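Local coordinates for protein adhesin A (Fusobacterium nucleatum, PDB 3ETZ) that probably mediates bacterial adhesion as a helical-hairpin adhesin that oligomerises through a motif termed the leucine chain, at residues A[31-36]-A[103-108]; A[61-66]-A[71-76]. The protein carries 1 engineered substitution. One frame throughout, in Å; residues are numbered along the deposited sequence.

Interaction 1. Residues A[31-36]-A[103-108]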
ATOM      1  N   GLU A  31      -5.647   8.414 -10.827  1.00 27.76           N
ATOM      2  CA  GLU A  31      -5.778   8.405  -9.372  1.00 28.31           C
ATOM      3  C   GLU A  31      -5.182   7.100  -8.804  1.00 26.86           C
ATOM      4  O   GLU A  31      -4.491   7.116  -7.782  1.00 26.84           O
ATOM      5  CB  GLU A  31      -7.266   8.558  -8.987  1.00 29.25           C
ATOM      6  CG  GLU A  31      -7.646   8.242  -7.531  1.00 34.96           C
ATOM      7  CD  GLU A  31      -7.018   9.182  -6.504  1.00 41.06           C
ATOM      8  OE1 GLU A  31      -6.819  10.382  -6.818  1.00 42.13           O
ATOM      9  OE2 GLU A  31      -6.749   8.719  -5.364  1.00 40.65           O
ATOM     10  N   GLU A  32      -5.435   5.986  -9.473  1.00 27.05           N
ATOM     11  CA  GLU A  32      -4.904   4.687  -9.027  1.00 31.57           C
ATOM     12  C   GLU A  32      -3.373   4.691  -9.093  1.00 31.10           C
ATOM     13  O   GLU A  32      -2.686   4.079  -8.249  1.00 27.96           O
ATOM     14  CB  GLU A  32      -5.443   3.555  -9.893  1.00 33.83           C
ATOM     15  CG  GLU A  32      -6.950   3.351  -9.789  1.00 38.88           C
ATOM     16  CD  GLU A  32      -7.507   2.495 -10.938  1.00 44.14           C
ATOM     17  OE1 GLU A  32      -6.784   2.275 -11.943  1.00 44.34           O
ATOM     18  OE2 GLU A  32      -8.677   2.057 -10.848  1.00 46.08           O
ATOM     19  N   ARG A  33      -2.848   5.416 -10.080  1.00 31.12           N
ATOM     20  CA  ARG A  33      -1.407   5.508 -10.263  1.00 31.64           C
ATOM     21  C   ARG A  33      -0.797   6.315  -9.136  1.00 31.94           C
ATOM     22  O   ARG A  33       0.245   5.938  -8.589  1.00 30.72           O
ATOM     23  CB  ARG A  33      -1.067   6.161 -11.616  1.00 33.62           C
ATOM     24  CG  ARG A  33       0.405   6.565 -11.766  1.00 37.94           C
ATOM     25  CD  ARG A  33       0.692   7.113 -13.172  1.00 42.22           C
ATOM     26  NE  ARG A  33       0.776   6.029 -14.149  1.00 49.94           N
ATOM     27  CZ  ARG A  33       0.825   6.192 -15.471  1.00 53.23           C
ATOM     28  NH1 ARG A  33       0.793   7.409 -16.011  1.00 56.54           N
ATOM     29  NH2 ARG A  33       0.913   5.129 -16.258  1.00 54.18           N
ATOM     30  N   ALA A  34      -1.437   7.433  -8.790  1.00 29.53           N
ATOM     31  CA  ALA A  34      -0.935   8.263  -7.721  1.00 28.92           C
ATOM     32  C   ALA A  34      -0.996   7.498  -6.393  1.00 28.79           C
ATOM     33  O   ALA A  34      -0.152   7.711  -5.507  1.00 29.76           O
ATOM     34  CB  ALA A  34      -1.733   9.557  -7.641  1.00 31.93           C
ATOM     35  N   GLN A  35      -1.987   6.616  -6.249  1.00 26.51           N
ATOM     36  CA  GLN A  35      -2.115   5.807  -5.028  1.00 25.99           C
ATOM     37  C   GLN A  35      -0.995   4.752  -4.955  1.00 26.44           C
ATOM     38  O   GLN A  35      -0.474   4.467  -3.892  1.00 27.52           O
ATOM     39  CB  GLN A  35      -3.478   5.096  -4.988  1.00 26.92           C
ATOM     40  CG  GLN A  35      -4.675   6.070  -4.746  1.00 27.36           C
ATOM     41  CD  GLN A  35      -6.035   5.426  -4.956  1.00 30.34           C
ATOM     42  OE1 GLN A  35      -6.128   4.274  -5.353  1.00 35.99           O
ATOM     43  NE2 GLN A  35      -7.096   6.179  -4.695  1.00 31.25           N
ATOM     44  N   ALA A  36      -0.625   4.179  -6.094  1.00 28.03           N
ATOM     45  CA  ALA A  36       0.422   3.169  -6.127  1.00 28.83           C
ATOM     46  C   ALA A  36       1.768   3.840  -5.907  1.00 30.78           C
ATOM     47  O   ALA A  36       2.619   3.293  -5.198  1.00 29.99           O
ATOM     48  CB  ALA A  36       0.399   2.418  -7.478  1.00 29.27           C
ATOM     49  N   LYS A 103      -0.910  -5.033 -12.307  1.00 48.04           N
ATOM     50  CA  LYS A 103      -1.766  -5.954 -13.047  1.00 51.11           C
ATOM     51  C   LYS A 103      -2.734  -5.187 -13.962  1.00 53.50           C
ATOM     52  O   LYS A 103      -2.750  -5.418 -15.174  1.00 53.26           O
ATOM     53  CB  LYS A 103      -2.563  -6.859 -12.091  1.00 51.83           C
ATOM     54  CG  LYS A 103      -1.715  -7.892 -11.338  1.00 56.86           C
ATOM     55  CD  LYS A 103      -2.577  -8.842 -10.493  1.00 60.31           C
ATOM     56  CE  LYS A 103      -3.469  -9.723 -11.382  1.00 63.94           C
ATOM     57  NZ  LYS A 103      -4.395 -10.625 -10.615  1.00 65.12           N
ATOM     58  N   ILE A 104      -3.530  -4.271 -13.399  1.00 52.52           N
ATOM     59  CA  ILE A 104      -4.476  -3.526 -14.222  1.00 54.91           C
ATOM     60  C   ILE A 104      -3.738  -2.779 -15.337  1.00 54.93           C
ATOM     61  O   ILE A 104      -4.249  -2.648 -16.446  1.00 54.45           O
ATOM     62  CB  ILE A 104      -5.347  -2.530 -13.371  1.00 56.31           C
ATOM     63  CG1 ILE A 104      -6.492  -1.976 -14.226  1.00 59.54           C
ATOM     64  CG2 ILE A 104      -4.519  -1.362 -12.888  1.00 56.93           C
ATOM     65  CD1 ILE A 104      -7.536  -1.152 -13.450  1.00 62.72           C
ATOM     66  N   GLN A 105      -2.528  -2.321 -15.045  1.00 56.30           N
ATOM     67  CA  GLN A 105      -1.705  -1.600 -16.014  1.00 58.72           C
ATOM     68  C   GLN A 105      -1.297  -2.537 -17.156  1.00 60.93           C
ATOM     69  O   GLN A 105      -1.034  -2.096 -18.277  1.00 61.09           O
ATOM     70  CB  GLN A 105      -0.459  -1.066 -15.319  1.00 58.37           C
ATOM     71  CG  GLN A 105       0.378  -0.105 -16.125  1.00 59.25           C
ATOM     72  CD  GLN A 105       1.488   0.504 -15.291  1.00 60.07           C
ATOM     73  OE1 GLN A 105       2.077   1.514 -15.661  1.00 60.48           O
ATOM     74  NE2 GLN A 105       1.781  -0.114 -14.153  1.00 62.41           N
ATOM     75  N   ALA A 106      -1.242  -3.831 -16.857  1.00 61.47           N
ATOM     76  CA  ALA A 106      -0.883  -4.827 -17.857  1.00 64.04           C
ATOM     77  C   ALA A 106      -2.102  -5.129 -18.720  1.00 65.15           C
ATOM     78  O   ALA A 106      -2.019  -5.115 -19.948  1.00 65.38           O
ATOM     79  CB  ALA A 106      -0.394  -6.101 -17.177  1.00 62.23           C
ATOM     80  N   LEU A 107      -3.230  -5.403 -18.067  1.00 67.28           N
ATOM     81  CA  LEU A 107      -4.486  -5.708 -18.757  1.00 69.00           C
ATOM     82  C   LEU A 107      -4.822  -4.646 -19.809  1.00 69.99           C
ATOM     83  O   LEU A 107      -5.103  -4.969 -20.964  1.00 70.98           O
ATOM     84  CB  LEU A 107      -5.635  -5.807 -17.752  1.00 69.09           C
ATOM     85  CG  LEU A 107      -5.570  -6.886 -16.671  1.00 69.26           C
ATOM     86  CD1 LEU A 107      -6.779  -6.735 -15.750  1.00 69.36           C
ATOM     87  CD2 LEU A 107      -5.550  -8.273 -17.304  1.00 69.82           C
ATOM     88  N   ARG A 108      -4.788  -3.379 -19.408  1.00 70.62           N
ATOM     89  CA  ARG A 108      -5.072  -2.281 -20.328  1.00 71.42           C
ATOM     90  C   ARG A 108      -4.107  -2.286 -21.496  1.00 72.59           C
ATOM     91  O   ARG A 108      -4.472  -1.919 -22.612  1.00 74.13           O
ATOM     92  CB  ARG A 108      -4.962  -0.939 -19.611  1.00 69.67           C
ATOM     93  CG  ARG A 108      -6.038  -0.705 -18.591  1.00 68.36           C
ATOM     94  CD  ARG A 108      -5.752   0.553 -17.808  1.00 67.29           C
ATOM     95  NE  ARG A 108      -6.729   0.723 -16.743  1.00 67.11           N
ATOM     96  CZ  ARG A 108      -7.960   1.195 -16.919  1.00 66.36           C
ATOM     97  NH1 ARG A 108      -8.371   1.560 -18.124  1.00 62.33           N
ATOM     98  NH2 ARG A 108      -8.781   1.284 -15.880  1.00 68.28           N
TER
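Glu32 brings one carboxylate oxygen, OE1, to 3.8 Å from the end methyl CD1 of Ile104. The two side chains meet at about a right angle. Ile104 reaches across because CG1 stands anti to the backbone N (chi1 -169°) and CD1 continues the extended chain toward helix 5-63. The other carboxylate oxygen, OE2, is already taken by a salt bridge to Arg28 on the same helix. Arg108 comes toward the same carboxylate from helix 70-108, its NH2 4.5 Å from Glu32 OE1: too long for a salt bridge, though the charges are opposite, and that NH2 pairs instead with Glu25.

A second touch joins Arg33 and Gln105. Here Gln105 OE1 comes in from the rim of the guanidinium, roughly level with it, 3.8 Å from Arg33 NH2, with the amide and guanidinium planes turned 52° apart. Phe101 of helix 70-108 touches both Glu32 and Arg33, and Ala36 as well.

The backbones are well separated, Arg33 and Gln105 being closest at 9.1 Å between CA atoms. With no hydrogen bond and 112 Å² buried, the contact amounts to one carboxylate-methyl and one guanidinium-amide approach; Glu32-Arg108 attraction is probably modest, each charge having its own salt bridge.

Interaction 2. Residues A[61-66]-A[71-76]. Engineered in segment 71-76: Ala76 (natural residue Leu).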
ATOM      1  N   GLN A  61      15.539  -9.751  22.739  1.00 33.95           N
ATOM      2  CA  GLN A  61      15.192 -11.121  23.107  1.00 35.46           C
ATOM      3  C   GLN A  61      16.417 -11.941  23.470  1.00 35.49           C
ATOM      4  O   GLN A  61      16.420 -12.619  24.485  1.00 37.52           O
ATOM      5  CB  GLN A  61      14.428 -11.827  21.973  1.00 37.56           C
ATOM      6  CG  GLN A  61      13.819 -13.192  22.383  1.00 43.05           C
ATOM      7  CD  GLN A  61      12.806 -13.066  23.538  1.00 47.04           C
ATOM      8  OE1 GLN A  61      11.725 -12.479  23.377  1.00 49.76           O
ATOM      9  NE2 GLN A  61      13.164 -13.607  24.707  1.00 45.37           N
ATOM     10  N   ALA A  62      17.451 -11.878  22.640  1.00 34.77           N
ATOM     11  CA  ALA A  62      18.660 -12.644  22.853  1.00 36.31           C
ATOM     12  C   ALA A  62      19.409 -12.211  24.109  1.00 39.75           C
ATOM     13  O   ALA A  62      20.037 -13.036  24.775  1.00 39.67           O
ATOM     14  CB  ALA A  62      19.576 -12.528  21.633  1.00 36.85           C
ATOM     15  N   GLU A  63      19.337 -10.920  24.432  1.00 37.68           N
ATOM     16  CA  GLU A  63      20.029 -10.400  25.599  1.00 38.67           C
ATOM     17  C   GLU A  63      19.296 -10.543  26.925  1.00 37.42           C
ATOM     18  O   GLU A  63      19.933 -10.577  27.970  1.00 38.20           O
ATOM     19  CB  GLU A  63      20.343  -8.905  25.424  1.00 37.92           C
ATOM     20  CG  GLU A  63      21.250  -8.557  24.267  1.00 39.76           C
ATOM     21  CD  GLU A  63      21.543  -7.071  24.219  1.00 40.86           C
ATOM     22  OE1 GLU A  63      20.742  -6.291  24.788  1.00 39.97           O
ATOM     23  OE2 GLU A  63      22.560  -6.682  23.603  1.00 41.38           O
ATOM     24  N   ALA A  64      17.974 -10.614  26.883  1.00 36.47           N
ATOM     25  CA  ALA A  64      17.173 -10.658  28.104  1.00 38.89           C
ATOM     26  C   ALA A  64      17.668 -11.527  29.265  1.00 42.27           C
ATOM     27  O   ALA A  64      17.752 -11.036  30.399  1.00 43.49           O
ATOM     28  CB  ALA A  64      15.736 -11.023  27.774  1.00 36.93           C
ATOM     29  N   ASN A  65      17.989 -12.796  29.008  1.00 43.19           N
ATOM     30  CA  ASN A  65      18.427 -13.681  30.099  1.00 45.33           C
ATOM     31  C   ASN A  65      19.676 -13.206  30.829  1.00 44.61           C
ATOM     32  O   ASN A  65      19.877 -13.547  31.996  1.00 44.76           O
ATOM     33  CB  ASN A  65      18.651 -15.113  29.592  1.00 45.72           C
ATOM     34  CG  ASN A  65      17.357 -15.806  29.228  1.00 49.87           C
ATOM     35  OD1 ASN A  65      16.291 -15.472  29.753  1.00 52.10           O
ATOM     36  ND2 ASN A  65      17.442 -16.795  28.337  1.00 51.28           N
ATOM     37  N   THR A  66      20.516 -12.422  30.156  1.00 44.15           N
ATOM     38  CA  THR A  66      21.734 -11.926  30.785  1.00 43.95           C
ATOM     39  C   THR A  66      21.736 -10.434  31.131  1.00 42.49           C
ATOM     40  O   THR A  66      22.803  -9.818  31.214  1.00 40.96           O
ATOM     41  CB  THR A  66      22.955 -12.204  29.917  1.00 44.43           C
ATOM     42  OG1 THR A  66      22.744 -11.656  28.614  1.00 48.17           O
ATOM     43  CG2 THR A  66      23.194 -13.703  29.813  1.00 45.84           C
ATOM     44  N   SER A  71      13.134  -8.928  32.979  1.00 39.61           N
ATOM     45  CA  SER A  71      11.685  -8.831  32.809  1.00 39.96           C
ATOM     46  C   SER A  71      11.275  -7.720  31.828  1.00 39.63           C
ATOM     47  O   SER A  71      10.355  -7.895  31.007  1.00 37.85           O
ATOM     48  CB  SER A  71      11.051  -8.589  34.180  1.00 40.94           C
ATOM     49  OG  SER A  71       9.677  -8.268  34.064  1.00 48.58           O
ATOM     50  N   GLN A  72      11.950  -6.578  31.926  1.00 36.92           N
ATOM     51  CA  GLN A  72      11.672  -5.448  31.055  1.00 36.15           C
ATOM     52  C   GLN A  72      12.222  -5.684  29.656  1.00 34.98           C
ATOM     53  O   GLN A  72      11.633  -5.238  28.680  1.00 33.97           O
ATOM     54  CB  GLN A  72      12.244  -4.173  31.672  1.00 39.50           C
ATOM     55  CG  GLN A  72      11.424  -3.731  32.868  1.00 44.21           C
ATOM     56  CD  GLN A  72      12.106  -2.701  33.708  1.00 50.20           C
ATOM     57  OE1 GLN A  72      12.454  -1.615  33.230  1.00 54.71           O
ATOM     58  NE2 GLN A  72      12.301  -3.024  34.987  1.00 53.66           N
ATOM     59  N   TYR A  73      13.352  -6.380  29.543  1.00 34.86           N
ATOM     60  CA  TYR A  73      13.874  -6.661  28.216  1.00 34.51           C
ATOM     61  C   TYR A  73      12.903  -7.592  27.498  1.00 35.51           C
ATOM     62  O   TYR A  73      12.667  -7.455  26.298  1.00 33.35           O
ATOM     63  CB  TYR A  73      15.255  -7.311  28.285  1.00 31.89           C
ATOM     64  CG  TYR A  73      16.379  -6.277  28.297  1.00 33.54           C
ATOM     65  CD1 TYR A  73      16.609  -5.470  29.421  1.00 31.13           C
ATOM     66  CD2 TYR A  73      17.169  -6.063  27.160  1.00 29.90           C
ATOM     67  CE1 TYR A  73      17.592  -4.481  29.398  1.00 32.86           C
ATOM     68  CE2 TYR A  73      18.152  -5.074  27.138  1.00 30.24           C
ATOM     69  CZ  TYR A  73      18.352  -4.294  28.250  1.00 30.20           C
ATOM     70  OH  TYR A  73      19.292  -3.300  28.213  1.00 32.84           O
ATOM     71  N   GLN A  74      12.346  -8.540  28.252  1.00 37.20           N
ATOM     72  CA  GLN A  74      11.400  -9.514  27.706  1.00 39.05           C
ATOM     73  C   GLN A  74      10.127  -8.817  27.266  1.00 37.06           C
ATOM     74  O   GLN A  74       9.575  -9.113  26.210  1.00 38.61           O
ATOM     75  CB  GLN A  74      11.052 -10.582  28.761  1.00 39.82           C
ATOM     76  CG  GLN A  74      12.250 -11.415  29.214  1.00 46.25           C
ATOM     77  CD  GLN A  74      11.872 -12.549  30.168  1.00 47.77           C
ATOM     78  OE1 GLN A  74      11.080 -12.363  31.103  1.00 47.91           O
ATOM     79  NE2 GLN A  74      12.455 -13.722  29.946  1.00 46.63           N
ATOM     80  N   GLU A  75       9.648  -7.906  28.092  1.00 36.81           N
ATOM     81  CA  GLU A  75       8.439  -7.168  27.775  1.00 37.11           C
ATOM     82  C   GLU A  75       8.658  -6.264  26.552  1.00 34.26           C
ATOM     83  O   GLU A  75       7.800  -6.160  25.700  1.00 33.88           O
ATOM     84  CB  GLU A  75       8.017  -6.332  28.973  1.00 38.40           C
ATOM     85  CG  GLU A  75       6.735  -5.578  28.757  1.00 46.96           C
ATOM     86  CD  GLU A  75       6.245  -4.900  30.025  1.00 52.71           C
ATOM     87  OE1 GLU A  75       6.391  -5.502  31.113  1.00 56.06           O
ATOM     88  OE2 GLU A  75       5.700  -3.775  29.940  1.00 56.58           O
ATOM     89  N   ALA A  76       9.812  -5.612  26.472  1.00 31.64           N
ATOM     90  CA  ALA A  76      10.092  -4.742  25.331  1.00 31.77           C
ATOM     91  C   ALA A  76      10.160  -5.553  24.024  1.00 30.40           C
ATOM     92  O   ALA A  76       9.652  -5.123  22.981  1.00 30.06           O
ATOM     93  CB  ALA A  76      11.405  -3.987  25.566  1.00 29.99           C
TER
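Ala64 and Tyr73 bring the two arms of the antiparallel helix-loop-helix together near the end of helix 5-63, beside the turn into helix 70-108. Their CA atoms are 5.2 Å apart, close enough for the small methyl of Ala64 to fit directly against the opposing helix.

The apolar part centres on that methyl. Ala64 CB lies 3.8 Å from Tyr73 CB, near the root of the aromatic side chain, and touches the aliphatic part of Gln74 at CG. Ala64 is buried, its methyl meeting Tyr73 and Gln74 from two directions about a right angle apart. Tyr73 has CG anti to its carbonyl carbon (chi1 -89°), which carries the ring past Ala64 toward Glu63. Leu60, one turn back on helix 5-63, also meets Tyr73 and the engineered Ala76, extending the packing down the hairpin; residue 76 is leucine in the natural protein.

Polar groups border this patch. In a carboxylate-to-ring contact, Glu63 sends an extended chain to Tyr73, approaching its ring obliquely with the two planes 46° apart. The same OE1 forms a salt bridge with Arg67 in the turn, so the acid that meets the tyrosine is also tied to the connecting loop. Beyond Ala64, Asn65 and Gln74 bring their amides near each other, with OD1 of Asn65 4.2 Å from NE2 of Gln74, too far for a direct hydrogen bond.

No hydrogen bond links the two segments, although 241 Å² is buried between them. Within the first segment, the backbone N of Thr66 reaches back three residues to O of Glu63 at 2.9 Å. Across the hairpin, the carboxylate oxygen OE1 of Glu63 stops 3.7 Å from ring carbon CE2 of Tyr73.

How the interactions relate
From the N terminus, helix 5-63 first passes through 31-36, one side of interaction 1, and runs on to 61-66, where interaction 2 begins. The chain turns, and within a few residues 71-76 closes interaction 2 around a very short loop. Helix 70-108 then returns antiparallel until 103-108 meets 31-36, closing a loop of 66 intervening residues that encloses interaction 2 completely; the two nest and do not cross. Both join the same pair of helices, one beside the turn and the other near the C-terminal end, with centres 45 Å apart. The N-terminal part of helix 5-63, beyond the residues that Arg108 reaches at Glu25 and Phe29, extends past the end of helix 70-108.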